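Long-range contacts in poly A polymerase (Aquifex aeolicus, PDB 4WBY), which adds the terminal adenosine to tRNAs ending in CC, using ATP and magnesium, as the nucleotidyltransferase part of a longer A-adding enzyme: residues D163-L168 against G204-E209; L197-P202 against L232-E237; E7-I12 against G83-E88; R14-I19 against I127-E132. All blocks are in the same frame, centred on the assembly; numbering follows the deposited sequence.

Contact 1 (D163-L168 against G204-E209); sequences DPVRIL and GRLINE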
# COMPACT_ATOMS: atom_id res chain seq x y z
N ASP A 163 -6.76 -15.58 -12.33
CA ASP A 163 -6.93 -14.28 -11.68
C ASP A 163 -5.81 -13.33 -12.08
O ASP A 163 -4.78 -13.26 -11.40
CB ASP A 163 -6.98 -14.42 -10.16
CG ASP A 163 -7.36 -13.12 -9.47
OD1 ASP A 163 -7.60 -12.12 -10.19
OD2 ASP A 163 -7.41 -13.10 -8.23
N PRO A 164 -6.02 -12.59 -13.17
CA PRO A 164 -4.96 -11.70 -13.67
C PRO A 164 -4.56 -10.58 -12.71
O PRO A 164 -3.48 -10.02 -12.89
CB PRO A 164 -5.55 -11.13 -14.97
CG PRO A 164 -6.55 -12.16 -15.42
CD PRO A 164 -7.12 -12.74 -14.14
N VAL A 165 -5.37 -10.27 -11.71
CA VAL A 165 -4.95 -9.29 -10.70
C VAL A 165 -3.67 -9.77 -10.00
O VAL A 165 -2.88 -8.96 -9.52
CB VAL A 165 -6.05 -9.02 -9.68
CG1 VAL A 165 -5.64 -7.89 -8.75
CG2 VAL A 165 -7.33 -8.66 -10.40
N ARG A 166 -3.46 -11.08 -9.96
CA ARG A 166 -2.24 -11.61 -9.36
C ARG A 166 -0.98 -11.17 -10.09
O ARG A 166 0.10 -11.22 -9.52
CB ARG A 166 -2.28 -13.14 -9.31
CG ARG A 166 -3.31 -13.67 -8.33
CD ARG A 166 -3.40 -15.17 -8.42
NE ARG A 166 -4.38 -15.71 -7.51
CZ ARG A 166 -5.07 -16.83 -7.73
NH1 ARG A 166 -4.89 -17.53 -8.85
NH2 ARG A 166 -5.96 -17.23 -6.84
N ILE A 167 -1.10 -10.77 -11.36
CA ILE A 167 0.03 -10.19 -12.08
C ILE A 167 0.56 -8.98 -11.33
O ILE A 167 1.77 -8.86 -11.08
CB ILE A 167 -0.38 -9.78 -13.52
CG1 ILE A 167 -0.75 -11.01 -14.35
CG2 ILE A 167 0.72 -8.94 -14.19
CD1 ILE A 167 -1.50 -10.66 -15.64
N LEU A 168 -0.34 -8.07 -10.97
CA LEU A 168 0.07 -6.89 -10.21
C LEU A 168 0.52 -7.27 -8.80
O LEU A 168 1.51 -6.71 -8.30
CB LEU A 168 -1.07 -5.86 -10.15
CG LEU A 168 -1.54 -5.24 -11.46
CD1 LEU A 168 -2.59 -4.17 -11.18
CD2 LEU A 168 -0.39 -4.66 -12.27
N GLY A 204 -12.29 -2.95 -11.20
CA GLY A 204 -12.28 -2.54 -9.81
C GLY A 204 -11.20 -3.23 -9.01
O GLY A 204 -10.57 -2.62 -8.15
N ARG A 205 -10.98 -4.51 -9.29
CA ARG A 205 -9.97 -5.27 -8.56
C ARG A 205 -8.55 -4.85 -8.95
O ARG A 205 -7.66 -4.82 -8.11
CB ARG A 205 -10.19 -6.76 -8.76
CG ARG A 205 -11.48 -7.23 -8.11
CD ARG A 205 -11.65 -8.74 -8.11
NE ARG A 205 -10.60 -9.41 -7.35
CZ ARG A 205 -9.76 -10.31 -7.87
NH1 ARG A 205 -9.87 -10.66 -9.15
NH2 ARG A 205 -8.84 -10.87 -7.11
N LEU A 206 -8.35 -4.50 -10.22
CA LEU A 206 -7.05 -3.95 -10.63
C LEU A 206 -6.76 -2.63 -9.93
O LEU A 206 -5.66 -2.41 -9.43
CB LEU A 206 -6.98 -3.75 -12.15
CG LEU A 206 -7.00 -5.00 -13.02
CD1 LEU A 206 -6.92 -4.63 -14.50
CD2 LEU A 206 -5.86 -5.94 -12.63
N ILE A 207 -7.76 -1.76 -9.91
CA ILE A 207 -7.61 -0.45 -9.28
C ILE A 207 -7.31 -0.62 -7.78
O ILE A 207 -6.43 0.06 -7.24
CB ILE A 207 -8.88 0.42 -9.48
CG1 ILE A 207 -8.86 1.15 -10.83
CG2 ILE A 207 -9.00 1.49 -8.39
CD1 ILE A 207 -8.50 0.33 -12.03
N ASN A 208 -8.01 -1.54 -7.13
CA ASN A 208 -7.78 -1.78 -5.71
C ASN A 208 -6.35 -2.23 -5.45
O ASN A 208 -5.74 -1.86 -4.45
CB ASN A 208 -8.75 -2.83 -5.15
CG ASN A 208 -10.16 -2.29 -5.01
OD1 ASN A 208 -10.37 -1.08 -4.97
ND2 ASN A 208 -11.12 -3.20 -4.91
N GLU A 209 -5.80 -3.02 -6.37
CA GLU A 209 -4.44 -3.51 -6.18
C GLU A 209 -3.42 -2.39 -6.39
O GLU A 209 -2.42 -2.31 -5.67
CB GLU A 209 -4.18 -4.70 -7.12
CG GLU A 209 -2.74 -5.19 -7.16
CD GLU A 209 -2.15 -5.53 -5.80
OE1 GLU A 209 -2.88 -5.94 -4.87
OE2 GLU A 209 -0.92 -5.39 -5.66
O HOH W 1 0.76 -4.16 -7.38
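The guanidinium of R205 presents its NH1-NH2 edge to the carboxylate of D163 and has V165 CG2 over one face; D163 CB in turn lies over one face of the R166 guanidinium, toward its rim. D163 CG lies in the R205 guanidinium plane, yet the two flat groups are turned 37° against each other, so the end-on pair is twisted. R205 NH2 reaches D163 OD2 on its syn side at 2.9 Å, only slightly out of the carboxylate plane, whereas R205 NH1 meets D163 OD1, also at 2.9 Å, from above that plane. On the other face of the plane D163 OD1 receives V165 N (3.3 Å), the capping bond of helix 165-177. One oxygen thus serves both the helix start and the salt bridge, which fixes the carboxylate's rotation.

A bend at chi3 (63°) turns the R205 chain back toward D163, and V165 CG2 sits 3.5 Å from R205 NH1. Beyond the salt bridge the contact is apolar: V165 CG2 also meets L206 CD2 at 3.8 Å, L168 CD1 crosses L206 at about a right angle, and L168 CB lies 3.5 Å from E209 CG. E209 sends its carboxylate to R172 in a salt bridge, while a water donates to both E209 OE2 and L168 O.

D163-L168 and R205 belong to the experimentally defined ATP site, so the salt bridge joins two parts of that site in this apo structure. The N-terminal end of helix 165-177 here packs on helix 203-214, with I167 directed to helix 183-194 and L206 meeting the loop residue L198.

Contact 2 (L197-P202 against L232-E237); sequences LLKEAP and LEEIIE
With CG anti to the backbone N (chi1 179°) and two later bends, at chi3 and chi4, the K199 chain curls its amino end over the backbone of E234. E234 in turn folds at chi2 (-62°), which sets its carboxylate beside the K199 methylenes: E234 OE1 is 3.5 Å from K199 CE. K199 NZ makes a weak hydrogen bond of 3.4 Å to E234 O; it stays 4.1 Å from E234 OE1, so any attraction between the charges is probably weaker and longer in range. K199 CA also directs a CA-H...O contact to E234 O.

Water fills in the polar part: one molecule accepts from K199 N and donates to E234 OE1 (2.7 Å), and another lies within donating distance of L198 O and E234 O, with more acceptors near it than protons. L198 CD2 packs against E234 CB at 3.9 Å, with I235 CD1 beyond. With an alanine at E234, the water shared with K199 N would probably lose its carboxylate acceptor and K199 its nearest carboxylate in the facing segment.

The type I beta turn L198-A201 leads to P202, the N-cap position of helix 203-214. The loop joining helices 183-194 and 203-214 thus packs on the loop joining helices 219-228 and 243-262, and I235 touches L168 of the ATP site.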
# COMPACT_ATOMS: atom_id res chain seq x y z
N LEU A 197 -4.73 -10.70 -21.06
CA LEU A 197 -5.55 -11.11 -19.93
C LEU A 197 -5.66 -10.03 -18.87
O LEU A 197 -6.64 -9.96 -18.13
CB LEU A 197 -5.00 -12.40 -19.31
CG LEU A 197 -4.86 -13.55 -20.31
CD1 LEU A 197 -4.44 -14.82 -19.60
CD2 LEU A 197 -6.16 -13.76 -21.10
N LEU A 198 -4.66 -9.17 -18.79
CA LEU A 198 -4.68 -8.12 -17.81
C LEU A 198 -5.67 -7.05 -18.25
O LEU A 198 -6.46 -6.54 -17.45
CB LEU A 198 -3.27 -7.54 -17.64
CG LEU A 198 -3.01 -6.53 -16.54
CD1 LEU A 198 -3.36 -7.11 -15.19
CD2 LEU A 198 -1.55 -6.07 -16.61
N LYS A 199 -5.63 -6.73 -19.54
CA LYS A 199 -6.48 -5.68 -20.08
C LYS A 199 -7.96 -6.01 -19.87
O LYS A 199 -8.79 -5.12 -19.71
CB LYS A 199 -6.18 -5.47 -21.57
CG LYS A 199 -7.02 -4.40 -22.23
CD LYS A 199 -6.55 -4.17 -23.66
CE LYS A 199 -5.16 -3.57 -23.69
NZ LYS A 199 -5.12 -2.25 -23.00
N GLU A 200 -8.28 -7.30 -19.84
CA GLU A 200 -9.66 -7.77 -19.76
C GLU A 200 -10.13 -8.13 -18.34
O GLU A 200 -11.28 -8.51 -18.15
CB GLU A 200 -9.84 -8.99 -20.67
CG GLU A 200 -9.67 -8.67 -22.14
CD GLU A 200 -9.61 -9.90 -23.00
OE1 GLU A 200 -10.14 -10.95 -22.59
OE2 GLU A 200 -9.03 -9.81 -24.11
N ALA A 201 -9.24 -8.00 -17.36
CA ALA A 201 -9.55 -8.35 -15.96
C ALA A 201 -10.52 -7.36 -15.32
O ALA A 201 -10.62 -6.22 -15.77
CB ALA A 201 -8.26 -8.42 -15.16
N PRO A 202 -11.25 -7.78 -14.26
CA PRO A 202 -12.18 -6.88 -13.56
C PRO A 202 -11.52 -5.59 -13.11
O PRO A 202 -10.59 -5.61 -12.31
CB PRO A 202 -12.62 -7.70 -12.34
CG PRO A 202 -12.44 -9.11 -12.75
CD PRO A 202 -11.25 -9.13 -13.67
N LEU A 232 1.14 -1.17 -16.86
CA LEU A 232 0.30 0.03 -16.80
C LEU A 232 -0.29 0.37 -18.16
O LEU A 232 -1.39 0.93 -18.25
CB LEU A 232 1.08 1.23 -16.26
CG LEU A 232 1.43 1.18 -14.78
CD1 LEU A 232 2.34 2.34 -14.39
CD2 LEU A 232 0.16 1.17 -13.92
N GLU A 233 0.42 0.00 -19.22
CA GLU A 233 -0.05 0.21 -20.58
C GLU A 233 -1.34 -0.57 -20.87
O GLU A 233 -2.09 -0.22 -21.78
CB GLU A 233 1.04 -0.19 -21.58
CG GLU A 233 2.30 0.69 -21.52
CD GLU A 233 3.37 0.19 -20.55
OE1 GLU A 233 3.05 -0.51 -19.55
OE2 GLU A 233 4.56 0.50 -20.79
N GLU A 234 -1.57 -1.62 -20.09
CA GLU A 234 -2.76 -2.46 -20.23
C GLU A 234 -3.95 -1.93 -19.44
O GLU A 234 -5.07 -2.42 -19.60
CB GLU A 234 -2.47 -3.89 -19.76
CG GLU A 234 -1.35 -4.57 -20.51
CD GLU A 234 -1.67 -4.71 -21.96
OE1 GLU A 234 -2.62 -5.47 -22.28
OE2 GLU A 234 -0.99 -4.06 -22.78
N ILE A 235 -3.69 -0.97 -18.56
CA ILE A 235 -4.69 -0.53 -17.59
C ILE A 235 -5.10 0.93 -17.77
O ILE A 235 -6.28 1.26 -17.77
CB ILE A 235 -4.17 -0.74 -16.16
CG1 ILE A 235 -3.82 -2.21 -15.93
CG2 ILE A 235 -5.22 -0.29 -15.14
CD1 ILE A 235 -3.16 -2.48 -14.60
N ILE A 236 -4.11 1.81 -17.91
CA ILE A 236 -4.41 3.23 -18.03
C ILE A 236 -4.40 3.63 -19.50
O ILE A 236 -3.34 3.65 -20.13
CB ILE A 236 -3.40 4.08 -17.23
CG1 ILE A 236 -3.38 3.62 -15.77
CG2 ILE A 236 -3.74 5.57 -17.33
CD1 ILE A 236 -2.30 4.29 -14.93
N GLU A 237 -5.58 3.93 -20.03
CA GLU A 237 -5.71 4.30 -21.43
C GLU A 237 -4.83 5.50 -21.76
O GLU A 237 -4.88 6.53 -21.08
CB GLU A 237 -7.17 4.63 -21.76
CG GLU A 237 -7.73 3.82 -22.91
CD GLU A 237 -6.92 3.99 -24.18
OE1 GLU A 237 -6.53 2.97 -24.78
OE2 GLU A 237 -6.69 5.15 -24.58
O HOH W 2 -6.75 -3.58 -17.56
O HOH W 3 -2.89 -7.79 -20.86
O HOH W 4 -7.64 -1.90 -19.45

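Contact 3 (E7-I12 against G83-E88); sequences ENIEEI and GKLKLE. With SO4 (sulfate ion), chain F.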
# COMPACT_ATOMS: atom_id res chain seq x y z
N GLU A 7 4.85 -13.82 21.13
CA GLU A 7 4.33 -13.68 22.48
C GLU A 7 3.01 -12.91 22.52
O GLU A 7 2.16 -13.20 23.36
CB GLU A 7 5.36 -12.99 23.38
CG GLU A 7 6.48 -13.92 23.83
CD GLU A 7 7.35 -13.32 24.92
OE1 GLU A 7 8.52 -13.73 25.04
OE2 GLU A 7 6.86 -12.45 25.68
N ASN A 8 2.82 -11.95 21.61
CA ASN A 8 1.59 -11.15 21.68
C ASN A 8 0.36 -11.90 21.16
O ASN A 8 -0.76 -11.47 21.39
CB ASN A 8 1.76 -9.82 20.94
CG ASN A 8 1.88 -9.99 19.45
OD1 ASN A 8 2.60 -10.87 18.97
ND2 ASN A 8 1.18 -9.15 18.69
N ILE A 9 0.58 -13.02 20.47
CA ILE A 9 -0.50 -13.83 19.88
C ILE A 9 -0.69 -15.16 20.63
O ILE A 9 -1.72 -15.80 20.50
CB ILE A 9 -0.18 -14.13 18.39
CG1 ILE A 9 -0.05 -12.83 17.60
CG2 ILE A 9 -1.23 -15.02 17.73
CD1 ILE A 9 0.40 -13.08 16.20
N GLU A 10 0.30 -15.54 21.44
CA GLU A 10 0.33 -16.86 22.06
C GLU A 10 -0.92 -17.21 22.87
O GLU A 10 -1.48 -18.29 22.70
CB GLU A 10 1.59 -16.95 22.95
CG GLU A 10 1.57 -18.06 23.99
CD GLU A 10 1.87 -19.45 23.43
OE1 GLU A 10 2.03 -19.59 22.20
OE2 GLU A 10 1.95 -20.40 24.24
N GLU A 11 -1.38 -16.31 23.74
CA GLU A 11 -2.53 -16.63 24.58
C GLU A 11 -3.78 -16.94 23.76
O GLU A 11 -4.47 -17.93 24.00
CB GLU A 11 -2.83 -15.50 25.57
CG GLU A 11 -1.82 -15.36 26.69
CD GLU A 11 -2.30 -14.44 27.80
OE1 GLU A 11 -3.44 -13.93 27.72
OE2 GLU A 11 -1.53 -14.21 28.76
N ILE A 12 -4.05 -16.10 22.76
CA ILE A 12 -5.22 -16.32 21.91
C ILE A 12 -5.04 -17.55 21.02
O ILE A 12 -5.97 -18.32 20.83
CB ILE A 12 -5.52 -15.06 21.05
CG1 ILE A 12 -6.04 -13.93 21.94
CG2 ILE A 12 -6.54 -15.37 19.96
CD1 ILE A 12 -7.33 -14.27 22.68
N GLY A 83 -8.35 -6.67 22.72
CA GLY A 83 -7.26 -5.75 23.01
C GLY A 83 -6.75 -5.17 21.70
O GLY A 83 -7.53 -4.68 20.89
N LYS A 84 -5.44 -5.26 21.47
CA LYS A 84 -4.84 -4.72 20.25
C LYS A 84 -4.89 -5.68 19.07
O LYS A 84 -4.49 -5.32 17.95
CB LYS A 84 -3.39 -4.32 20.53
CG LYS A 84 -3.24 -3.18 21.53
CD LYS A 84 -3.73 -1.88 20.93
CE LYS A 84 -3.57 -0.72 21.91
NZ LYS A 84 -3.94 0.58 21.29
N LEU A 85 -5.35 -6.90 19.30
CA LEU A 85 -5.39 -7.93 18.25
C LEU A 85 -6.66 -7.90 17.41
O LEU A 85 -7.76 -8.07 17.94
CB LEU A 85 -5.26 -9.32 18.87
CG LEU A 85 -3.91 -9.69 19.45
CD1 LEU A 85 -4.06 -11.00 20.21
CD2 LEU A 85 -2.88 -9.82 18.34
N LYS A 86 -6.51 -7.73 16.11
CA LYS A 86 -7.63 -7.85 15.19
C LYS A 86 -7.63 -9.25 14.61
O LYS A 86 -6.65 -9.66 13.98
CB LYS A 86 -7.56 -6.80 14.08
CG LYS A 86 -7.72 -5.38 14.60
CD LYS A 86 -7.63 -4.36 13.48
CE LYS A 86 -8.77 -4.54 12.48
NZ LYS A 86 -8.77 -3.47 11.44
N LEU A 87 -8.72 -9.98 14.84
CA LEU A 87 -8.80 -11.38 14.47
C LEU A 87 -9.82 -11.62 13.36
O LEU A 87 -10.93 -11.08 13.38
CB LEU A 87 -9.16 -12.23 15.69
CG LEU A 87 -8.31 -12.01 16.94
CD1 LEU A 87 -8.90 -12.80 18.10
CD2 LEU A 87 -6.85 -12.39 16.69
N GLU A 88 -9.44 -12.46 12.40
CA GLU A 88 -10.37 -12.95 11.40
C GLU A 88 -10.40 -14.47 11.46
O GLU A 88 -9.35 -15.10 11.57
CB GLU A 88 -9.97 -12.50 10.00
CG GLU A 88 -10.79 -13.17 8.91
CD GLU A 88 -10.25 -12.90 7.53
OE1 GLU A 88 -10.32 -11.73 7.09
OE2 GLU A 88 -9.77 -13.86 6.87
S SO4 F . 8.04 -12.60 19.86
O1 SO4 F . 7.88 -13.11 18.50
O2 SO4 F . 9.45 -12.31 20.11
O3 SO4 F . 7.25 -11.37 20.01
O4 SO4 F . 7.58 -13.59 20.82
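Apolar packing carries this contact, and L85 is its centre. L85 CD1 lies 3.9 Å from I12 CG1, the two side chains running antiparallel alongside each other. L85 CD2 reaches I9 CG1 more loosely, at 4.2 Å, where the side chains cross at a slant. Two residues further along the strand, L87 CD1 meets I12 CG2 at 4.0 Å. I12 therefore uses both its branches: with chi1 at -70°, CG1 faces L85 while CG2, anti to the backbone N, faces L87. A glycine in place of L85 would probably open a gap where its two methyls meet I9 and I12 and remove one apolar neighbour of each.

Polar atoms take little part directly. L85 CD1 rests 3.5 Å from N8 O, a van der Waals approach of a methyl to a carbonyl. N8 ND2 comes within 4.1 Å of L85 CD2, but its hydrogen bond goes to V43 O, so the amide links the helix to the loop before strand 45-51.

A sulfate ion, probably from the crystallisation liquor, lies beside E7: E7 N donates to sulfate O4 at 2.8 Å, with an N-H...O angle of 154°.

The segment axes of helix 7-12 and strand 85-88 approach to 10.6 Å and cross at -51°. The helix packs on one face of the mixed sheet of the head domain, where strand 85-91 runs between strands 45-51 and 77-82; I12 also reaches I82 and H65, the latter on helix 54-65.

Contact 4 (R14-I19 against I127-E132); sequences REVGQI and ISVNLE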
# COMPACT_ATOMS: atom_id res chain seq x y z
N ARG A 14 -3.34 -20.29 21.66
CA ARG A 14 -3.59 -21.45 22.51
C ARG A 14 -5.08 -21.67 22.72
O ARG A 14 -5.59 -22.79 22.60
CB ARG A 14 -2.91 -21.28 23.88
CG ARG A 14 -1.39 -21.35 23.85
CD ARG A 14 -0.88 -22.77 23.71
NE ARG A 14 0.58 -22.78 23.75
CZ ARG A 14 1.33 -23.88 23.65
NH1 ARG A 14 0.75 -25.06 23.51
NH2 ARG A 14 2.65 -23.79 23.69
N GLU A 15 -5.79 -20.58 23.04
CA GLU A 15 -7.21 -20.67 23.33
C GLU A 15 -8.02 -21.09 22.10
O GLU A 15 -8.96 -21.87 22.21
CB GLU A 15 -7.72 -19.33 23.87
CG GLU A 15 -9.17 -19.40 24.33
CD GLU A 15 -9.61 -18.14 25.04
OE1 GLU A 15 -8.89 -17.13 24.95
OE2 GLU A 15 -10.69 -18.17 25.66
N VAL A 16 -7.66 -20.56 20.93
CA VAL A 16 -8.35 -20.96 19.71
C VAL A 16 -8.23 -22.48 19.48
O VAL A 16 -9.21 -23.13 19.14
CB VAL A 16 -7.83 -20.17 18.50
CG1 VAL A 16 -8.27 -20.81 17.19
CG2 VAL A 16 -8.32 -18.75 18.58
N GLY A 17 -7.04 -23.04 19.70
CA GLY A 17 -6.86 -24.48 19.58
C GLY A 17 -7.68 -25.27 20.59
O GLY A 17 -8.19 -26.35 20.28
N GLN A 18 -7.79 -24.74 21.81
CA GLN A 18 -8.58 -25.40 22.85
C GLN A 18 -10.06 -25.41 22.47
O GLN A 18 -10.73 -26.45 22.56
CB GLN A 18 -8.37 -24.71 24.19
CG GLN A 18 -6.96 -24.85 24.74
CD GLN A 18 -6.61 -23.78 25.78
OE1 GLN A 18 -7.41 -22.90 26.07
NE2 GLN A 18 -5.40 -23.86 26.32
N ILE A 19 -10.57 -24.27 22.04
CA ILE A 19 -11.97 -24.18 21.64
C ILE A 19 -12.22 -25.06 20.42
O ILE A 19 -13.24 -25.75 20.35
CB ILE A 19 -12.37 -22.72 21.33
CG1 ILE A 19 -12.28 -21.87 22.61
CG2 ILE A 19 -13.79 -22.65 20.78
CD1 ILE A 19 -12.44 -20.39 22.35
N ILE A 127 0.22 -22.10 10.34
CA ILE A 127 0.75 -22.56 11.61
C ILE A 127 -0.38 -23.25 12.37
O ILE A 127 -1.42 -22.64 12.62
CB ILE A 127 1.31 -21.40 12.46
CG1 ILE A 127 2.42 -20.68 11.71
CG2 ILE A 127 1.81 -21.93 13.81
CD1 ILE A 127 2.76 -19.30 12.27
N SER A 128 -0.18 -24.51 12.72
CA SER A 128 -1.19 -25.20 13.53
C SER A 128 -1.26 -24.59 14.93
O SER A 128 -0.24 -24.39 15.57
CB SER A 128 -0.87 -26.69 13.65
OG SER A 128 -1.82 -27.29 14.51
N VAL A 129 -2.48 -24.33 15.41
CA VAL A 129 -2.63 -23.97 16.81
C VAL A 129 -3.36 -25.10 17.53
O VAL A 129 -3.86 -24.93 18.64
CB VAL A 129 -3.35 -22.62 16.99
CG1 VAL A 129 -2.50 -21.51 16.35
CG2 VAL A 129 -4.77 -22.64 16.42
N ASN A 130 -3.39 -26.26 16.91
CA ASN A 130 -4.10 -27.39 17.49
C ASN A 130 -3.32 -28.07 18.60
O ASN A 130 -2.11 -27.92 18.70
CB ASN A 130 -4.48 -28.38 16.39
CG ASN A 130 -5.34 -27.72 15.36
OD1 ASN A 130 -6.50 -27.40 15.63
ND2 ASN A 130 -4.78 -27.47 14.17
N LEU A 131 -4.04 -28.82 19.44
CA LEU A 131 -3.46 -29.30 20.68
C LEU A 131 -2.29 -30.25 20.48
O LEU A 131 -1.34 -30.23 21.25
CB LEU A 131 -4.52 -30.01 21.54
CG LEU A 131 -5.67 -29.15 22.05
CD1 LEU A 131 -6.60 -29.98 22.92
CD2 LEU A 131 -5.16 -27.93 22.83
N GLU A 132 -2.34 -31.07 19.44
CA GLU A 132 -1.37 -32.17 19.35
C GLU A 132 -0.11 -31.80 18.56
O GLU A 132 0.89 -32.51 18.63
CB GLU A 132 -2.02 -33.41 18.74
CG GLU A 132 -1.92 -33.51 17.23
CD GLU A 132 -2.92 -32.63 16.51
OE1 GLU A 132 -3.79 -32.02 17.17
OE2 GLU A 132 -2.82 -32.55 15.26
O HOH W 5 -3.92 -24.84 21.50
O HOH W 6 -7.06 -28.21 18.56
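G17 and V129 form the tight part of this contact, backbone against backbone. G17 CA stands 3.2 Å from V129 O in a CA-H...O contact with an angle of 145° at the hydrogen. A CB on residue 17 would lie on top of that oxygen, so the absence of a side chain is what permits the loop to come this close; the CA atoms of G17 and N130 are 4.5 Å apart. Beside it V129 CG2 meets V16 CG1 at 4.0 Å. V129 CG2 lies between the backbone N and the carbonyl carbon (chi1 -62° for CG1), which turns this methyl toward the helix.

The looser side holds L131 and Q18, both exposed. L131 CD2 touches Q18 CG at 4.0 Å, the side chains crossing at about a right angle. Two waters bridge the segments. One donates to R14 O and, at 2.9 Å, to V129 O, the same oxygen that faces G17 CA; the other accepts from L131 N and lies within donating distance of G17 O and N130 OD1, with more acceptors near it than protons.

N130 is held by the end of strand 126-128 and by strand 26-30. S128 OG accepts from N130 N at 3.0 Å, an ST turn, and also from N130 ND2, the oxygen lying 24° out of the N130 amide plane; N130 OD1 receives A27 N.

Helix 7-22 is thus joined to the loop after strand 126-128 by close carbonyl-to-CA packing and bridging water, without charged groups acting across it. The chemistry implies that fit depends on the missing side chain at G17, while one water ties R14 O to V129 O and the other probably serves G17 O.

Contacts 1 and 2 form one cluster, their centres 9 Å apart and their segments alternating along the chain: P164 CG meets L197 O at 3.5 Å, and P164 CB lies 3.8 Å from A201 CB. Contact 1 contains ATP-site residues, and contact 2 touches it through P164 and L206. Contacts 3 and 4 lie near each other in the head domain, centres 13 Å apart, adjoining along helix 7-22 without other contact; both reach the same mixed sheet. There the side chain of L85 is about 7 Å from that of D45, an inferred magnesium ligand. The two pairs do not touch: the nearest atoms of contacts 1 and 3 are about 14 Å apart.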